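Local atomic coordinates of chemotactic transducer PctC (Pseudomonas aeruginosa, PDB entry 5LTV), a protein that senses amino-acid-type signals for chemotaxis, binding gamma-amino-butanoic acid in its Cache-type ligand-binding domain. Residues A[93-105]-A[114-126]. Sequence-based numbering, arbitrary orientation.
Sequences SVYLGEAASGTFT and EGYDPRTRAWYKD. With ABU (gamma-amino-butanoic acid), chain H; SO4 (sulfate ion), chain K; SO4 (sulfate ion), chain I.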
# COMPACT_ATOMS: atom_id res chain seq x y z
N SER A 93 -8.60 -5.95 -4.92
CA SER A 93 -9.35 -5.49 -6.07
C SER A 93 -8.51 -4.45 -6.80
O SER A 93 -7.58 -3.85 -6.23
CB SER A 93 -10.70 -4.90 -5.68
OG SER A 93 -10.49 -3.82 -4.78
N VAL A 94 -8.87 -4.27 -8.08
CA VAL A 94 -8.33 -3.23 -8.94
C VAL A 94 -9.51 -2.43 -9.44
O VAL A 94 -10.66 -2.91 -9.47
CB VAL A 94 -7.50 -3.80 -10.12
CG1 VAL A 94 -6.27 -4.49 -9.61
CG2 VAL A 94 -8.34 -4.78 -10.97
N TYR A 95 -9.24 -1.17 -9.83
CA TYR A 95 -10.35 -0.28 -10.12
C TYR A 95 -9.87 0.98 -10.82
O TYR A 95 -8.71 1.38 -10.72
CB TYR A 95 -11.16 0.08 -8.88
CG TYR A 95 -10.41 0.34 -7.58
CD1 TYR A 95 -10.12 -0.71 -6.71
CD2 TYR A 95 -10.09 1.65 -7.18
CE1 TYR A 95 -9.46 -0.46 -5.48
CE2 TYR A 95 -9.45 1.90 -5.95
CZ TYR A 95 -9.14 0.84 -5.11
OH TYR A 95 -8.52 1.05 -3.89
N LEU A 96 -10.82 1.60 -11.52
CA LEU A 96 -10.65 2.86 -12.22
C LEU A 96 -11.76 3.80 -11.77
O LEU A 96 -12.94 3.50 -11.96
CB LEU A 96 -10.71 2.67 -13.74
CG LEU A 96 -10.71 3.98 -14.57
CD1 LEU A 96 -9.31 4.62 -14.62
CD2 LEU A 96 -11.17 3.68 -16.00
N GLY A 97 -11.38 4.92 -11.17
CA GLY A 97 -12.32 5.98 -10.88
C GLY A 97 -12.15 6.98 -12.00
O GLY A 97 -11.03 7.45 -12.26
N GLU A 98 -13.25 7.27 -12.70
CA GLU A 98 -13.23 8.13 -13.89
C GLU A 98 -13.50 9.59 -13.54
O GLU A 98 -14.34 9.88 -12.71
CB GLU A 98 -14.24 7.63 -14.93
CG GLU A 98 -13.79 6.34 -15.61
CD GLU A 98 -14.74 5.83 -16.68
OE1 GLU A 98 -15.14 4.64 -16.61
OE2 GLU A 98 -15.05 6.59 -17.62
N ALA A 99 -12.81 10.49 -14.24
CA ALA A 99 -12.86 11.93 -13.93
C ALA A 99 -14.18 12.56 -14.38
O ALA A 99 -14.71 13.44 -13.68
CB ALA A 99 -11.69 12.63 -14.60
N ALA A 100 -14.74 12.15 -15.52
CA ALA A 100 -15.88 12.88 -16.08
C ALA A 100 -17.08 12.90 -15.12
O ALA A 100 -17.68 13.95 -14.89
CB ALA A 100 -16.31 12.29 -17.44
N SER A 101 -17.45 11.76 -14.57
CA SER A 101 -18.66 11.76 -13.73
C SER A 101 -18.57 10.78 -12.56
O SER A 101 -19.62 10.39 -12.03
CB SER A 101 -19.90 11.42 -14.59
OG SER A 101 -19.75 10.15 -15.18
N GLY A 102 -17.37 10.34 -12.17
CA GLY A 102 -17.21 9.48 -11.01
C GLY A 102 -17.51 8.01 -11.22
O GLY A 102 -17.53 7.26 -10.24
N THR A 103 -17.78 7.58 -12.45
CA THR A 103 -18.00 6.18 -12.77
C THR A 103 -16.87 5.33 -12.19
O THR A 103 -15.70 5.65 -12.35
CB THR A 103 -18.06 6.01 -14.29
OG1 THR A 103 -19.11 6.84 -14.84
CG2 THR A 103 -18.23 4.52 -14.67
N PHE A 104 -17.23 4.28 -11.47
CA PHE A 104 -16.29 3.50 -10.70
C PHE A 104 -16.42 2.05 -11.16
O PHE A 104 -17.48 1.43 -10.99
CB PHE A 104 -16.59 3.64 -9.21
CG PHE A 104 -15.64 2.87 -8.31
CD1 PHE A 104 -14.33 3.29 -8.16
CD2 PHE A 104 -16.07 1.74 -7.63
CE1 PHE A 104 -13.45 2.59 -7.34
CE2 PHE A 104 -15.21 1.03 -6.83
CZ PHE A 104 -13.89 1.46 -6.68
N THR A 105 -15.35 1.51 -11.76
CA THR A 105 -15.33 0.12 -12.22
C THR A 105 -14.30 -0.64 -11.40
O THR A 105 -13.11 -0.33 -11.46
CB THR A 105 -15.00 0.01 -13.70
OG1 THR A 105 -15.82 0.90 -14.42
CG2 THR A 105 -15.26 -1.41 -14.19
N GLU A 114 -24.16 3.76 -1.15
CA GLU A 114 -24.99 4.70 -1.88
C GLU A 114 -24.28 6.05 -1.97
O GLU A 114 -23.75 6.56 -0.98
CB GLU A 114 -26.36 4.82 -1.18
CG GLU A 114 -27.19 6.06 -1.55
CD GLU A 114 -27.94 5.92 -2.83
OE1 GLU A 114 -27.40 6.27 -3.90
OE2 GLU A 114 -29.12 5.51 -2.79
N GLY A 115 -24.25 6.60 -3.18
CA GLY A 115 -23.61 7.88 -3.44
C GLY A 115 -22.10 7.86 -3.45
O GLY A 115 -21.49 8.94 -3.44
N TYR A 116 -21.47 6.68 -3.43
CA TYR A 116 -20.02 6.59 -3.52
C TYR A 116 -19.49 7.32 -4.76
O TYR A 116 -19.97 7.11 -5.87
CB TYR A 116 -19.57 5.12 -3.55
CG TYR A 116 -18.07 4.99 -3.67
CD1 TYR A 116 -17.25 5.16 -2.56
CD2 TYR A 116 -17.47 4.72 -4.92
CE1 TYR A 116 -15.87 5.03 -2.66
CE2 TYR A 116 -16.07 4.59 -5.03
CZ TYR A 116 -15.29 4.74 -3.91
OH TYR A 116 -13.94 4.64 -4.03
N ASP A 117 -18.50 8.18 -4.56
CA ASP A 117 -17.90 8.93 -5.66
C ASP A 117 -16.39 8.80 -5.46
O ASP A 117 -15.85 9.39 -4.50
CB ASP A 117 -18.37 10.38 -5.66
CG ASP A 117 -17.70 11.23 -6.76
OD1 ASP A 117 -16.78 10.74 -7.44
OD2 ASP A 117 -18.08 12.40 -6.92
N PRO A 118 -15.69 8.02 -6.29
CA PRO A 118 -14.26 7.79 -6.02
C PRO A 118 -13.46 9.06 -6.07
O PRO A 118 -12.37 9.11 -5.47
CB PRO A 118 -13.82 6.81 -7.14
CG PRO A 118 -14.81 7.15 -8.30
CD PRO A 118 -16.12 7.45 -7.59
N ARG A 119 -13.95 10.09 -6.77
CA ARG A 119 -13.18 11.33 -6.86
C ARG A 119 -13.04 12.01 -5.51
O ARG A 119 -12.11 12.81 -5.34
CB ARG A 119 -13.81 12.26 -7.89
CG ARG A 119 -13.90 11.61 -9.29
CD ARG A 119 -14.73 12.42 -10.22
NE ARG A 119 -16.10 12.49 -9.71
CZ ARG A 119 -17.09 13.12 -10.31
NH1 ARG A 119 -16.88 13.77 -11.48
NH2 ARG A 119 -18.29 13.13 -9.74
N THR A 120 -13.88 11.67 -4.53
CA THR A 120 -13.74 12.32 -3.22
C THR A 120 -12.75 11.61 -2.31
O THR A 120 -12.61 12.02 -1.15
CB THR A 120 -15.10 12.39 -2.49
OG1 THR A 120 -15.58 11.08 -2.20
CG2 THR A 120 -16.17 13.21 -3.28
N ARG A 121 -12.07 10.57 -2.77
CA ARG A 121 -11.31 9.72 -1.87
C ARG A 121 -9.82 10.00 -1.99
O ARG A 121 -9.32 10.36 -3.06
CB ARG A 121 -11.62 8.24 -2.13
CG ARG A 121 -13.16 7.87 -1.97
CD ARG A 121 -13.51 7.48 -0.54
NE ARG A 121 -12.87 6.22 -0.14
CZ ARG A 121 -12.54 5.90 1.12
NH1 ARG A 121 -12.76 6.75 2.09
NH2 ARG A 121 -11.96 4.73 1.39
N ALA A 122 -9.11 9.80 -0.86
CA ALA A 122 -7.69 10.15 -0.78
C ALA A 122 -6.84 9.41 -1.80
O ALA A 122 -5.83 9.95 -2.28
CB ALA A 122 -7.14 9.89 0.62
N TRP A 123 -7.18 8.15 -2.13
CA TRP A 123 -6.34 7.44 -3.09
C TRP A 123 -6.48 8.04 -4.47
O TRP A 123 -5.57 7.94 -5.30
CB TRP A 123 -6.68 5.94 -3.13
CG TRP A 123 -8.12 5.64 -3.53
CD1 TRP A 123 -9.14 5.35 -2.69
CD2 TRP A 123 -8.67 5.57 -4.87
NE1 TRP A 123 -10.30 5.09 -3.40
CE2 TRP A 123 -10.05 5.23 -4.74
CE3 TRP A 123 -8.14 5.75 -6.15
CZ2 TRP A 123 -10.90 5.07 -5.84
CZ3 TRP A 123 -8.97 5.57 -7.25
CH2 TRP A 123 -10.35 5.24 -7.09
N TYR A 124 -7.62 8.69 -4.72
CA TYR A 124 -7.85 9.37 -5.98
C TYR A 124 -7.16 10.74 -5.99
O TYR A 124 -6.27 11.01 -6.82
CB TYR A 124 -9.37 9.48 -6.20
CG TYR A 124 -9.73 10.07 -7.54
CD1 TYR A 124 -10.13 9.24 -8.58
CD2 TYR A 124 -9.68 11.45 -7.78
CE1 TYR A 124 -10.43 9.79 -9.86
CE2 TYR A 124 -9.99 11.98 -9.01
CZ TYR A 124 -10.36 11.18 -10.05
OH TYR A 124 -10.67 11.72 -11.29
N LYS A 125 -7.54 11.61 -5.05
CA LYS A 125 -7.03 12.96 -5.01
C LYS A 125 -5.51 12.99 -4.84
O LYS A 125 -4.83 13.84 -5.43
CB LYS A 125 -7.71 13.75 -3.90
CG LYS A 125 -9.18 13.95 -4.11
CD LYS A 125 -9.79 14.86 -3.05
CE LYS A 125 -9.82 14.16 -1.69
NZ LYS A 125 -10.48 14.93 -0.58
N ASP A 126 -4.94 12.06 -4.06
CA ASP A 126 -3.47 12.04 -3.93
C ASP A 126 -2.77 11.55 -5.21
O ASP A 126 -1.69 12.03 -5.54
CB ASP A 126 -3.04 11.19 -2.73
CG ASP A 126 -3.56 11.77 -1.40
OD1 ASP A 126 -4.12 12.88 -1.43
OD2 ASP A 126 -3.45 11.11 -0.34
N ABU H . -11.78 -1.51 -3.17
CD ABU H . -11.97 -0.40 -2.20
CB ABU H . -12.62 0.81 -2.81
CG ABU H . -11.86 2.10 -2.58
C ABU H . -12.29 3.08 -1.50
O ABU H . -12.25 2.71 -0.30
OXT ABU H . -12.60 4.25 -1.86
S SO4 K . -20.03 15.70 -11.81
O1 SO4 K . -20.12 16.14 -10.41
O2 SO4 K . -18.68 15.92 -12.30
O3 SO4 K . -20.35 14.28 -11.92
O4 SO4 K . -20.99 16.49 -12.58
S SO4 I . -11.08 6.13 5.64
O1 SO4 I . -10.28 5.18 6.39
O2 SO4 I . -10.63 7.49 5.94
O3 SO4 I . -12.50 5.92 5.98
O4 SO4 I . -10.93 5.90 4.22
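Tyr95 turns its ring edge onto one face of Trp123, with Tyr95 CE2 3.5 Å from Trp123 CZ2 and the planes at 71°, a T-shaped stack; the other indole face carries Tyr124 CB. In a second T-shaped pair Tyr116 CE2 stands over the centre of the Phe104 ring, 3.7 Å from Phe104 CG. Together the two pairs wall the GABA pocket of this Cache domain, where hairpin strands 93-98 and 104-107 meet the loop leading into helix 122-130. Tyr95 CG sits between its backbone N and carbonyl carbon (chi1 40°), bringing one ring face over the ligand, while its OH bonds to Asp168. One ligand carboxylate oxygen, OXT, is gripped three times: by Tyr116 OH, by Trp123 NE1 in the indole plane and by Arg121 NE at 2.6 Å; Arg121 NH2 takes the other oxygen. Pro118 packs on Gly97, its CG 3.8 Å from Gly97 CA. At the hairpin turn the Arg119 guanidinium lies with one face against the backbone of Ser101 and Gly102. Asp117 holds it side-on through NE and NH2, which probably fixes its rotation. Arg119 NH1 donates to Ala99 O over 3.1 Å, approaching from above the carbonyl plane.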